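Nicotinamide-nucleotide adenylyltransferase NadR family / Ribosylnicotinamide kinase (Lactococcus lactis subsp. cremoris, PDB 6GYF) is probably a two-domain enzyme of NAD synthesis that uses ATP to phosphorylate nicotinamide riboside and may also adenylylate the resulting mononucleotide. Local coordinates at residues 182-187 / 292-297; 191-196 / 298-303; 207-212 / 237-242; 221-226 / 312-317. One frame throughout, in Å; residues are numbered along the deposited sequence.

All four contacts lie in the C-terminal P-loop domain. Contacts 1 and 2, centres about 13 Å apart, share strand 296-299, which pairs with strand 181-186 in contact 1 and packs under the start of helix 193-203 in contact 2. Contact 3 joins the loop before helix 212-220 to helix 229-247, its centre about 12 Å from that of contact 1. Contact 4 ties two loops together, about 18 Å from contact 2 and about 19 Å from contact 3, centre to centre. The partners of contacts 1, 2 and 4 return after residue 290. Contacts 1 and 3 border the NMN, contact 2 holds the sulfate in the phosphate loop, and Glu211 of contact 3 reaches Lys193 of contact 2 and His313 of contact 4.

Contact 1 (182-187 / 292-297); sequences VVTVMG and ERMDLI. With NMN (beta-nicotinamide ribose monophosphate), chain C.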
# COMPACT_ATOMS: atom_id res chain seq x y z
N VAL A 182 -3.61 -1.11 7.80
CA VAL A 182 -4.15 -2.45 7.63
C VAL A 182 -4.45 -3.03 9.01
O VAL A 182 -3.55 -3.16 9.85
CB VAL A 182 -3.18 -3.37 6.86
CG1 VAL A 182 -3.69 -4.80 6.91
CG2 VAL A 182 -2.98 -2.89 5.42
N VAL A 183 -5.70 -3.41 9.24
CA VAL A 183 -6.10 -4.15 10.42
C VAL A 183 -6.47 -5.55 9.98
O VAL A 183 -7.24 -5.73 9.03
CB VAL A 183 -7.28 -3.47 11.13
CG1 VAL A 183 -7.62 -4.22 12.43
CG2 VAL A 183 -6.98 -1.98 11.39
N THR A 184 -5.91 -6.56 10.65
CA THR A 184 -6.20 -7.94 10.33
C THR A 184 -6.83 -8.61 11.54
O THR A 184 -6.31 -8.48 12.66
CB THR A 184 -4.94 -8.69 9.91
OG1 THR A 184 -4.42 -8.12 8.70
CG2 THR A 184 -5.23 -10.17 9.71
N VAL A 185 -7.96 -9.29 11.34
CA VAL A 185 -8.62 -10.01 12.42
C VAL A 185 -8.27 -11.49 12.29
O VAL A 185 -8.35 -12.06 11.20
CB VAL A 185 -10.14 -9.78 12.37
CG1 VAL A 185 -10.83 -10.58 13.46
CG2 VAL A 185 -10.40 -8.30 12.47
N MET A 186 -7.89 -12.11 13.41
CA MET A 186 -7.39 -13.49 13.40
C MET A 186 -8.08 -14.30 14.48
O MET A 186 -8.35 -13.78 15.58
CB MET A 186 -5.87 -13.55 13.61
CG MET A 186 -5.03 -12.78 12.59
SD MET A 186 -3.28 -13.19 12.77
CE MET A 186 -2.50 -11.98 11.69
N GLY A 187 -8.38 -15.55 14.18
CA GLY A 187 -8.96 -16.45 15.15
C GLY A 187 -9.61 -17.64 14.49
O GLY A 187 -9.90 -17.64 13.29
N GLU A 292 2.99 -9.15 3.57
CA GLU A 292 1.80 -8.68 4.28
C GLU A 292 2.17 -7.52 5.19
O GLU A 292 2.94 -7.69 6.15
CB GLU A 292 1.15 -9.80 5.09
CG GLU A 292 0.44 -10.87 4.29
CD GLU A 292 -0.34 -11.80 5.22
OE1 GLU A 292 -0.34 -11.50 6.43
OE2 GLU A 292 -0.91 -12.81 4.75
N ARG A 293 1.63 -6.35 4.89
CA ARG A 293 1.79 -5.18 5.73
C ARG A 293 0.60 -5.12 6.67
O ARG A 293 -0.53 -4.93 6.23
CB ARG A 293 1.88 -3.93 4.85
CG ARG A 293 2.81 -2.81 5.28
CD ARG A 293 2.04 -1.51 5.67
NE ARG A 293 0.91 -1.06 4.83
CZ ARG A 293 0.90 -0.90 3.49
NH1 ARG A 293 1.97 -1.20 2.74
NH2 ARG A 293 -0.20 -0.46 2.89
N MET A 294 0.85 -5.30 7.97
CA MET A 294 -0.20 -5.20 8.99
C MET A 294 0.21 -4.15 10.02
O MET A 294 1.35 -4.13 10.47
CB MET A 294 -0.43 -6.55 9.66
CG MET A 294 -0.94 -7.61 8.70
SD MET A 294 -1.17 -9.24 9.42
CE MET A 294 0.51 -9.71 9.84
N ASP A 295 -0.73 -3.28 10.37
CA ASP A 295 -0.49 -2.26 11.37
C ASP A 295 -1.10 -2.62 12.72
O ASP A 295 -0.50 -2.33 13.76
CB ASP A 295 -1.04 -0.90 10.88
CG ASP A 295 -0.24 -0.32 9.73
OD1 ASP A 295 0.90 0.18 9.96
OD2 ASP A 295 -0.71 -0.36 8.58
N LEU A 296 -2.23 -3.31 12.72
CA LEU A 296 -2.90 -3.77 13.92
C LEU A 296 -3.46 -5.15 13.66
O LEU A 296 -4.12 -5.38 12.64
CB LEU A 296 -4.02 -2.81 14.33
CG LEU A 296 -5.08 -3.34 15.30
CD1 LEU A 296 -4.50 -3.67 16.70
CD2 LEU A 296 -6.21 -2.33 15.38
N ILE A 297 -3.22 -6.07 14.59
CA ILE A 297 -3.70 -7.43 14.51
C ILE A 297 -4.66 -7.64 15.66
O ILE A 297 -4.24 -7.60 16.83
CB ILE A 297 -2.55 -8.44 14.57
CG1 ILE A 297 -1.62 -8.26 13.37
CG2 ILE A 297 -3.10 -9.84 14.66
CD1 ILE A 297 -0.32 -9.04 13.48
O3P NMN C . 5.71 -2.87 -1.24
P NMN C . 4.52 -2.00 -0.91
O1P NMN C . 4.53 -0.66 -1.60
O2P NMN C . 4.18 -1.94 0.56
O5R NMN C . 3.27 -2.77 -1.57
C5R NMN C . 2.50 -3.69 -0.79
C4R NMN C . 1.60 -4.50 -1.72
O4R NMN C . 1.22 -5.72 -1.07
C3R NMN C . 0.32 -3.73 -2.05
O3R NMN C . 0.22 -3.57 -3.47
C2R NMN C . -0.82 -4.54 -1.47
O2R NMN C . -1.80 -4.91 -2.45
C1R NMN C . -0.20 -5.79 -0.87
N1 NMN C . -0.48 -5.85 0.57
C2 NMN C . -1.14 -6.90 1.07
C3 NMN C . -1.43 -6.98 2.43
C7 NMN C . -2.17 -8.16 2.98
O7 NMN C . -2.32 -8.26 4.19
N7 NMN C . -2.65 -9.07 2.13
C4 NMN C . -1.02 -5.95 3.27
C5 NMN C . -0.33 -4.87 2.73
C6 NMN C . -0.08 -4.85 1.36
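In the parallel sheet at the heart of the P-loop domain, probably the kinase, Val182, Val183 and Thr184 pair with residues 293-297 beside the NMN pocket. Val182 O accepts two amides, Asp295 N at 2.9 Å and Leu296 N at 3.2 Å. The carboxylate of Asp295 turns back so that the anti lone pair of OD2 takes Val182 N at 3.1 Å, and Val182 is thus held through both its N and its O. Further on, Thr184 N bonds to Leu296 O. This is the pairing of neighbouring parallel strands in a P-loop NTPase core, with strand 255-259 on the far edge of 181-186. Val183 and Leu296 lie side by side on one face, CG1 to CD2 3.8 Å. On the other face, Met186 and Met294 meet end to end, CE to SD, while Met186 CE also rests on Ile297 CG2 at 3.7 Å; an extended chain beyond CG (chi2 -169°) carries the methyl that far. Toward the ligand, the Arg293 guanidinium is covered on one face by C5 of the NMN ring, and NMN O2P lies at the guanidinium edge, in its plane, 3.2 Å from Arg293 NH1. Arg293 NH2 is bonded to Ser180 O.

Contact 2 (191-196 / 298-303); sequences TGKTTL and LVIPPI. With SO4 (sulfate ion), chain E.
Thr191 and Ile300 face each other with their CA atoms 7.1 Å apart, and no hydrogen bond joins the two segments; the contact between the phosphate-binding loop and the end of strand 296-299 is packing, centred on the side chain of Ile300. The loop and the start of helix 193-203 have the form of a Walker A motif, and a sulfate, probably from the crystallisation liquor, sits where such loops hold nucleotide phosphate. Its O4 takes the amides of Thr191, Gly192 and Lys193; O3 takes Thr194 N at 2.8 Å and Lys193 NZ at 3.0 Å. Ser190 N and Arg214 NH1 bind the anion too, while Asp259 forms a salt bridge with Lys193 NZ and is hydrogen-bonded to Thr194 OG1. Gly192, the N-cap residue, starts the helix, its carbonyl receiving Leu196 N. Beneath this nest Ile300 provides the floor. Its CG2 lies against both branches of Thr191, OG1 at 3.5 Å and CG2 close by. The other branch, extended along CG1 (chi2 -175°), runs under the first turn of the helix, where Leu196 passes it running the other way. Ile300 CD1 ends 3.8 Å from Lys193 CA and the same distance from Leu196 CD2.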
# COMPACT_ATOMS: atom_id res chain seq x y z
N THR A 191 -16.17 -18.02 15.94
CA THR A 191 -15.78 -17.24 17.10
C THR A 191 -16.23 -15.79 16.99
O THR A 191 -16.00 -15.00 17.92
CB THR A 191 -14.26 -17.34 17.33
OG1 THR A 191 -13.97 -17.15 18.72
CG2 THR A 191 -13.51 -16.29 16.50
N GLY A 192 -16.87 -15.41 15.88
CA GLY A 192 -17.37 -14.06 15.67
C GLY A 192 -16.59 -13.15 14.75
O GLY A 192 -16.97 -11.98 14.63
N LYS A 193 -15.49 -13.63 14.12
CA LYS A 193 -14.66 -12.74 13.31
C LYS A 193 -15.47 -12.03 12.24
O LYS A 193 -15.25 -10.85 11.95
CB LYS A 193 -13.53 -13.47 12.58
CG LYS A 193 -12.51 -14.23 13.37
CD LYS A 193 -11.62 -15.04 12.37
CE LYS A 193 -12.41 -16.05 11.50
NZ LYS A 193 -13.20 -15.50 10.31
N THR A 194 -16.38 -12.74 11.60
CA THR A 194 -17.00 -12.14 10.42
C THR A 194 -17.90 -11.00 10.84
O THR A 194 -17.87 -9.92 10.22
CB THR A 194 -17.71 -13.21 9.60
OG1 THR A 194 -16.73 -14.17 9.13
CG2 THR A 194 -18.41 -12.59 8.39
N THR A 195 -18.69 -11.20 11.90
CA THR A 195 -19.48 -10.12 12.45
C THR A 195 -18.59 -8.96 12.89
O THR A 195 -18.93 -7.79 12.68
CB THR A 195 -20.29 -10.61 13.65
OG1 THR A 195 -21.27 -11.57 13.21
CG2 THR A 195 -20.99 -9.42 14.33
N LEU A 196 -17.45 -9.27 13.51
CA LEU A 196 -16.54 -8.23 14.00
C LEU A 196 -15.92 -7.42 12.87
O LEU A 196 -15.91 -6.18 12.92
CB LEU A 196 -15.45 -8.86 14.86
CG LEU A 196 -14.64 -7.74 15.52
CD1 LEU A 196 -15.57 -6.93 16.41
CD2 LEU A 196 -13.46 -8.32 16.29
N LEU A 298 -5.94 -7.84 15.36
CA LEU A 298 -6.92 -8.18 16.38
C LEU A 298 -7.06 -9.70 16.41
O LEU A 298 -7.33 -10.32 15.38
CB LEU A 298 -8.26 -7.50 16.14
CG LEU A 298 -8.16 -5.97 16.13
CD1 LEU A 298 -9.52 -5.35 15.85
CD2 LEU A 298 -7.55 -5.42 17.39
N VAL A 299 -6.84 -10.28 17.59
CA VAL A 299 -6.96 -11.71 17.81
C VAL A 299 -8.17 -11.95 18.69
O VAL A 299 -8.29 -11.36 19.76
CB VAL A 299 -5.69 -12.27 18.48
CG1 VAL A 299 -5.93 -13.67 19.00
CG2 VAL A 299 -4.55 -12.25 17.50
N ILE A 300 -9.06 -12.83 18.24
CA ILE A 300 -10.20 -13.25 19.05
C ILE A 300 -9.82 -14.53 19.77
O ILE A 300 -9.49 -15.53 19.11
CB ILE A 300 -11.47 -13.43 18.21
CG1 ILE A 300 -11.82 -12.11 17.54
CG2 ILE A 300 -12.61 -13.90 19.10
CD1 ILE A 300 -13.11 -12.12 16.77
N PRO A 301 -9.80 -14.55 21.09
CA PRO A 301 -9.30 -15.72 21.80
C PRO A 301 -10.38 -16.77 21.90
O PRO A 301 -11.56 -16.48 21.64
CB PRO A 301 -8.92 -15.14 23.17
CG PRO A 301 -9.91 -14.02 23.37
CD PRO A 301 -10.24 -13.48 22.00
N PRO A 302 -10.03 -18.00 22.28
CA PRO A 302 -11.07 -19.03 22.41
C PRO A 302 -11.98 -18.70 23.58
O PRO A 302 -11.53 -18.30 24.65
CB PRO A 302 -10.26 -20.31 22.66
CG PRO A 302 -9.01 -19.82 23.31
CD PRO A 302 -8.70 -18.51 22.64
N ILE A 303 -13.27 -18.89 23.36
CA ILE A 303 -14.25 -18.78 24.43
C ILE A 303 -15.35 -19.79 24.17
O ILE A 303 -15.54 -20.27 23.05
CB ILE A 303 -14.83 -17.36 24.51
CG1 ILE A 303 -14.87 -16.76 23.11
CG2 ILE A 303 -14.02 -16.49 25.47
CD1 ILE A 303 -16.18 -16.22 22.76
S SO4 E . -16.51 -16.56 12.46
O1 SO4 E . -17.96 -16.36 12.54
O2 SO4 E . -16.18 -17.82 11.79
O3 SO4 E . -15.89 -15.48 11.69
O4 SO4 E . -15.95 -16.61 13.80

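Contact 3 (207-212 / 237-242); sequences PFSEEY and TGQYDA. With NMN (beta-nicotinamide ribose monophosphate), chain C.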
# COMPACT_ATOMS: atom_id res chain seq x y z
N PRO A 207 -13.39 -0.45 3.85
CA PRO A 207 -13.58 -1.71 3.15
C PRO A 207 -13.04 -2.86 3.98
O PRO A 207 -12.22 -2.67 4.88
CB PRO A 207 -12.78 -1.52 1.85
CG PRO A 207 -11.75 -0.51 2.19
CD PRO A 207 -12.32 0.37 3.26
N PHE A 208 -13.55 -4.05 3.69
CA PHE A 208 -13.12 -5.24 4.41
C PHE A 208 -13.13 -6.43 3.49
O PHE A 208 -13.82 -6.45 2.46
CB PHE A 208 -13.98 -5.51 5.64
CG PHE A 208 -15.45 -5.62 5.36
CD1 PHE A 208 -16.21 -4.49 5.09
CD2 PHE A 208 -16.09 -6.84 5.42
CE1 PHE A 208 -17.57 -4.58 4.86
CE2 PHE A 208 -17.44 -6.93 5.20
CZ PHE A 208 -18.19 -5.79 4.93
N SER A 209 -12.37 -7.44 3.87
CA SER A 209 -12.30 -8.67 3.12
C SER A 209 -13.09 -9.78 3.81
O SER A 209 -13.50 -9.68 4.97
CB SER A 209 -10.85 -9.09 2.92
OG SER A 209 -10.29 -9.52 4.13
N GLU A 210 -13.34 -10.84 3.04
CA GLU A 210 -14.05 -12.00 3.53
C GLU A 210 -13.04 -13.11 3.80
O GLU A 210 -11.99 -13.16 3.15
CB GLU A 210 -15.07 -12.47 2.49
CG GLU A 210 -16.21 -11.50 2.21
CD GLU A 210 -17.34 -11.66 3.21
OE1 GLU A 210 -17.14 -12.29 4.27
OE2 GLU A 210 -18.44 -11.14 2.93
N GLU A 211 -13.36 -13.98 4.75
CA GLU A 211 -12.55 -15.18 4.90
C GLU A 211 -12.63 -16.02 3.62
O GLU A 211 -13.73 -16.45 3.21
CB GLU A 211 -12.99 -15.99 6.11
CG GLU A 211 -12.13 -17.22 6.36
CD GLU A 211 -12.41 -17.88 7.70
OE1 GLU A 211 -11.44 -18.29 8.39
OE2 GLU A 211 -13.60 -17.97 8.08
N TYR A 212 -11.48 -16.24 2.97
CA TYR A 212 -11.48 -16.92 1.69
C TYR A 212 -11.76 -18.40 1.86
O TYR A 212 -12.44 -19.01 1.03
CB TYR A 212 -10.14 -16.71 0.98
CG TYR A 212 -9.99 -17.32 -0.42
CD1 TYR A 212 -10.42 -16.63 -1.55
CD2 TYR A 212 -9.40 -18.58 -0.62
CE1 TYR A 212 -10.27 -17.17 -2.82
CE2 TYR A 212 -9.26 -19.13 -1.89
CZ TYR A 212 -9.69 -18.42 -2.98
OH TYR A 212 -9.56 -18.93 -4.25
N THR A 237 -2.60 -18.03 -1.64
CA THR A 237 -2.61 -16.99 -2.67
C THR A 237 -4.00 -16.40 -2.85
O THR A 237 -4.14 -15.23 -3.20
CB THR A 237 -2.11 -17.55 -4.00
OG1 THR A 237 -3.09 -18.44 -4.51
CG2 THR A 237 -0.84 -18.35 -3.79
N GLY A 238 -5.04 -17.19 -2.57
CA GLY A 238 -6.40 -16.70 -2.77
C GLY A 238 -6.83 -15.70 -1.72
O GLY A 238 -7.52 -14.73 -2.04
N GLN A 239 -6.47 -15.95 -0.45
CA GLN A 239 -6.76 -14.99 0.62
C GLN A 239 -5.92 -13.72 0.44
O GLN A 239 -6.42 -12.60 0.65
CB GLN A 239 -6.49 -15.64 1.99
CG GLN A 239 -6.87 -14.79 3.22
CD GLN A 239 -8.37 -14.61 3.42
OE1 GLN A 239 -9.07 -15.53 3.82
NE2 GLN A 239 -8.87 -13.41 3.15
N TYR A 240 -4.66 -13.88 0.03
CA TYR A 240 -3.82 -12.72 -0.18
C TYR A 240 -4.37 -11.84 -1.29
O TYR A 240 -4.44 -10.61 -1.16
CB TYR A 240 -2.39 -13.16 -0.47
CG TYR A 240 -1.46 -12.01 -0.69
CD1 TYR A 240 -1.33 -11.43 -1.94
CD2 TYR A 240 -0.70 -11.51 0.35
CE1 TYR A 240 -0.47 -10.38 -2.15
CE2 TYR A 240 0.16 -10.45 0.15
CZ TYR A 240 0.28 -9.89 -1.11
OH TYR A 240 1.14 -8.83 -1.32
N ASP A 241 -4.74 -12.44 -2.42
CA ASP A 241 -5.34 -11.66 -3.50
C ASP A 241 -6.56 -10.90 -3.00
O ASP A 241 -6.71 -9.70 -3.27
CB ASP A 241 -5.72 -12.57 -4.67
CG ASP A 241 -4.50 -13.14 -5.39
OD1 ASP A 241 -3.36 -12.69 -5.08
OD2 ASP A 241 -4.68 -14.03 -6.27
N ALA A 242 -7.40 -11.55 -2.20
CA ALA A 242 -8.61 -10.91 -1.72
C ALA A 242 -8.29 -9.74 -0.81
O ALA A 242 -8.89 -8.66 -0.93
CB ALA A 242 -9.48 -11.93 -0.98
O3P NMN C . 5.71 -2.87 -1.24
P NMN C . 4.52 -2.00 -0.91
O1P NMN C . 4.53 -0.66 -1.60
O2P NMN C . 4.18 -1.94 0.56
O5R NMN C . 3.27 -2.77 -1.57
C5R NMN C . 2.50 -3.69 -0.79
C4R NMN C . 1.60 -4.50 -1.72
O4R NMN C . 1.22 -5.72 -1.07
C3R NMN C . 0.32 -3.73 -2.05
O3R NMN C . 0.22 -3.57 -3.47
C2R NMN C . -0.82 -4.54 -1.47
O2R NMN C . -1.80 -4.91 -2.45
C1R NMN C . -0.20 -5.79 -0.87
N1 NMN C . -0.48 -5.85 0.57
C2 NMN C . -1.14 -6.90 1.07
C3 NMN C . -1.43 -6.98 2.43
C7 NMN C . -2.17 -8.16 2.98
O7 NMN C . -2.32 -8.26 4.19
N7 NMN C . -2.65 -9.07 2.13
C4 NMN C . -1.02 -5.95 3.27
C5 NMN C . -0.33 -4.87 2.73
C6 NMN C . -0.08 -4.85 1.36
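The approach to helix 212-220, with Glu211 as its N-cap residue, is pinned to helix 229-247 by Gln239 and Tyr212. Gln239 does the polar work. Its CG stands anti to the backbone N (chi1 -174°) and the chain then bends at chi2 (69°), which swings the amide across to the loop. There OE1 receives Tyr212 N at 2.7 Å, almost straight at the hydrogen, although the donor is tilted out of the amide carbonyl plane. NE2, with its partner close to the amide plane, donates to Glu210 O at 3.1 Å. The same NE2 also bonds Asn243 OD1, one turn on along the helix, and Asn243 OD1 is shared with Ser209 OG.

Next to this grip, the ring of Tyr212 lies flat on the helix backbone. Gly238 CA sits over the ring, 3.8 Å from its centroid and near the normal, a CH-pi contact, while Gly238 C is also above the centre and Gln239 N lies nearer the rim. With no side chain at Gly238, the ring comes right down on the main chain. Ser209 CB approaches Ala242 O at 4.3 Å.

Another side of the helix serves the ligand: Tyr240 OH is 3.1 Å from O4R of the NMN ribose. The carboxylate of Glu211 lies by the phosphate loop; OE2 makes a salt bridge with Arg214 of helix 212-220 and a long, weak ion pair with Lys193. A flipped Gln239 amide would set NE2 against Tyr212 N and OE1 against Glu210 O, so the bonds that satisfy these two backbone atoms support the modelled orientation and should hold it.

Contact 4 (221-226 / 312-317); sequences NIDDDE and RHMEWE
The carboxylate of Asp224 lies flat over the indole of Trp316, planes 10° apart, and at its edge meets the edge of the His313 ring, whose plane differs from its own by 20°. OD1 is above the centre of the indole, 3.9 Å from the plane, and Asp224 CB makes a CH-pi contact with the five-membered ring. In this His-carboxylate pair, His313 ND1 donates to OD1 on its syn side at 3.1 Å, tilted from the imidazole plane. The contact joins two loops: a short 3-10 turn after helix 212-220, and the connection from strand 296-299 to helix 320-333. OD2 gathers backbone amides instead, Glu315 N at 3.3 Å on the anti side and, more weakly, Trp316 N, so one carboxylate bridges the His313 side chain and the main chain of 315-316. Asp224 CG stands anti to the carbonyl carbon (chi1 -65°), which carries OD2 to these amides and OD1 to the imidazole. Trp316 is also stacked with Tyr268, and His313 meets Phe311 edge-to-face. Glu315 lies along the 3-10 turn, CB to Asp224 CB 3.7 Å, with OE2 the same distance from Asp225 CB. The bent side chain of Met314 brings CE to 3.9 Å from Asp223 CG.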
# COMPACT_ATOMS: atom_id res chain seq x y z
N ASN A 221 -17.19 -27.14 -2.35
CA ASN A 221 -18.10 -28.07 -1.68
C ASN A 221 -17.33 -29.14 -0.91
O ASN A 221 -17.57 -30.33 -1.06
CB ASN A 221 -19.05 -28.68 -2.72
CG ASN A 221 -20.21 -29.43 -2.11
OD1 ASN A 221 -20.59 -29.20 -0.97
ND2 ASN A 221 -20.75 -30.38 -2.86
N ILE A 222 -16.40 -28.68 -0.06
CA ILE A 222 -15.57 -29.57 0.76
C ILE A 222 -15.49 -29.05 2.19
O ILE A 222 -15.58 -27.84 2.44
CB ILE A 222 -14.16 -29.75 0.14
CG1 ILE A 222 -13.49 -28.39 -0.10
CG2 ILE A 222 -14.25 -30.49 -1.18
CD1 ILE A 222 -12.09 -28.49 -0.75
N ASP A 223 -15.37 -29.98 3.14
CA ASP A 223 -15.31 -29.69 4.57
C ASP A 223 -13.86 -29.57 5.01
O ASP A 223 -12.94 -29.90 4.27
CB ASP A 223 -16.02 -30.79 5.37
CG ASP A 223 -17.51 -30.83 5.10
OD1 ASP A 223 -18.15 -29.75 5.18
OD2 ASP A 223 -18.04 -31.92 4.78
N ASP A 224 -13.66 -29.15 6.26
CA ASP A 224 -12.30 -28.84 6.71
C ASP A 224 -11.39 -30.05 6.62
O ASP A 224 -10.26 -29.94 6.14
CB ASP A 224 -12.31 -28.29 8.13
CG ASP A 224 -13.01 -26.95 8.24
OD1 ASP A 224 -13.00 -26.19 7.26
OD2 ASP A 224 -13.58 -26.66 9.31
N ASP A 225 -11.87 -31.22 7.06
CA ASP A 225 -11.08 -32.45 7.03
C ASP A 225 -10.80 -32.94 5.61
O ASP A 225 -9.94 -33.82 5.44
CB ASP A 225 -11.77 -33.57 7.84
CG ASP A 225 -13.24 -33.74 7.49
OD1 ASP A 225 -13.75 -33.07 6.56
OD2 ASP A 225 -13.90 -34.56 8.17
N GLU A 226 -11.51 -32.44 4.61
CA GLU A 226 -11.26 -32.90 3.25
C GLU A 226 -10.15 -32.11 2.56
O GLU A 226 -9.68 -32.53 1.50
CB GLU A 226 -12.57 -32.88 2.41
CG GLU A 226 -13.57 -33.94 2.87
CD GLU A 226 -15.00 -33.78 2.31
OE1 GLU A 226 -15.44 -32.62 2.11
OE2 GLU A 226 -15.68 -34.82 2.09
N ARG A 312 -20.62 -23.24 9.19
CA ARG A 312 -19.95 -24.00 10.24
C ARG A 312 -18.69 -24.64 9.67
O ARG A 312 -18.77 -25.57 8.86
CB ARG A 312 -20.86 -25.10 10.81
CG ARG A 312 -21.26 -24.96 12.27
CD ARG A 312 -22.26 -26.06 12.66
NE ARG A 312 -21.54 -27.22 13.21
CZ ARG A 312 -21.03 -28.22 12.50
NH1 ARG A 312 -21.15 -28.25 11.18
NH2 ARG A 312 -20.38 -29.21 13.11
N HIS A 313 -17.53 -24.14 10.08
CA HIS A 313 -16.29 -24.89 9.91
C HIS A 313 -16.36 -26.11 10.83
O HIS A 313 -16.15 -26.00 12.04
CB HIS A 313 -15.09 -24.02 10.24
CG HIS A 313 -14.68 -23.06 9.16
ND1 HIS A 313 -13.67 -23.33 8.27
CD2 HIS A 313 -15.14 -21.83 8.84
CE1 HIS A 313 -13.52 -22.31 7.45
NE2 HIS A 313 -14.40 -21.38 7.77
N MET A 314 -16.68 -27.28 10.25
CA MET A 314 -16.98 -28.47 11.06
C MET A 314 -15.87 -28.81 12.05
O MET A 314 -16.13 -29.09 13.22
CB MET A 314 -17.21 -29.67 10.15
CG MET A 314 -18.64 -29.92 9.71
SD MET A 314 -18.95 -31.70 9.67
CE MET A 314 -17.59 -32.30 8.66
N GLU A 315 -14.61 -28.75 11.60
CA GLU A 315 -13.46 -29.27 12.34
C GLU A 315 -12.63 -28.19 13.03
O GLU A 315 -11.98 -28.49 14.05
CB GLU A 315 -12.56 -30.07 11.39
CG GLU A 315 -11.47 -30.94 12.03
CD GLU A 315 -10.34 -31.25 11.04
OE1 GLU A 315 -9.84 -30.29 10.40
OE2 GLU A 315 -9.96 -32.44 10.90
N TRP A 316 -12.61 -26.96 12.51
CA TRP A 316 -11.85 -25.83 13.04
C TRP A 316 -12.47 -25.25 14.37
O TRP A 316 -12.17 -24.11 14.77
CB TRP A 316 -11.71 -24.75 11.96
CG TRP A 316 -10.78 -25.18 10.81
CD1 TRP A 316 -10.16 -26.40 10.67
CD2 TRP A 316 -10.40 -24.41 9.64
NE1 TRP A 316 -9.41 -26.43 9.51
CE2 TRP A 316 -9.54 -25.22 8.86
CE3 TRP A 316 -10.69 -23.11 9.18
CZ2 TRP A 316 -8.97 -24.78 7.64
CZ3 TRP A 316 -10.12 -22.67 7.97
CH2 TRP A 316 -9.28 -23.51 7.22
N GLU A 317 -13.38 -26.02 14.98
CA GLU A 317 -13.96 -25.83 16.31
C GLU A 317 -13.42 -26.89 17.29
O GLU A 317 -12.63 -27.76 16.93
CB GLU A 317 -15.49 -25.87 16.21
CG GLU A 317 -16.10 -24.93 15.16
CD GLU A 317 -17.60 -25.13 14.95
OE1 GLU A 317 -18.12 -24.65 13.91
OE2 GLU A 317 -18.27 -25.74 15.80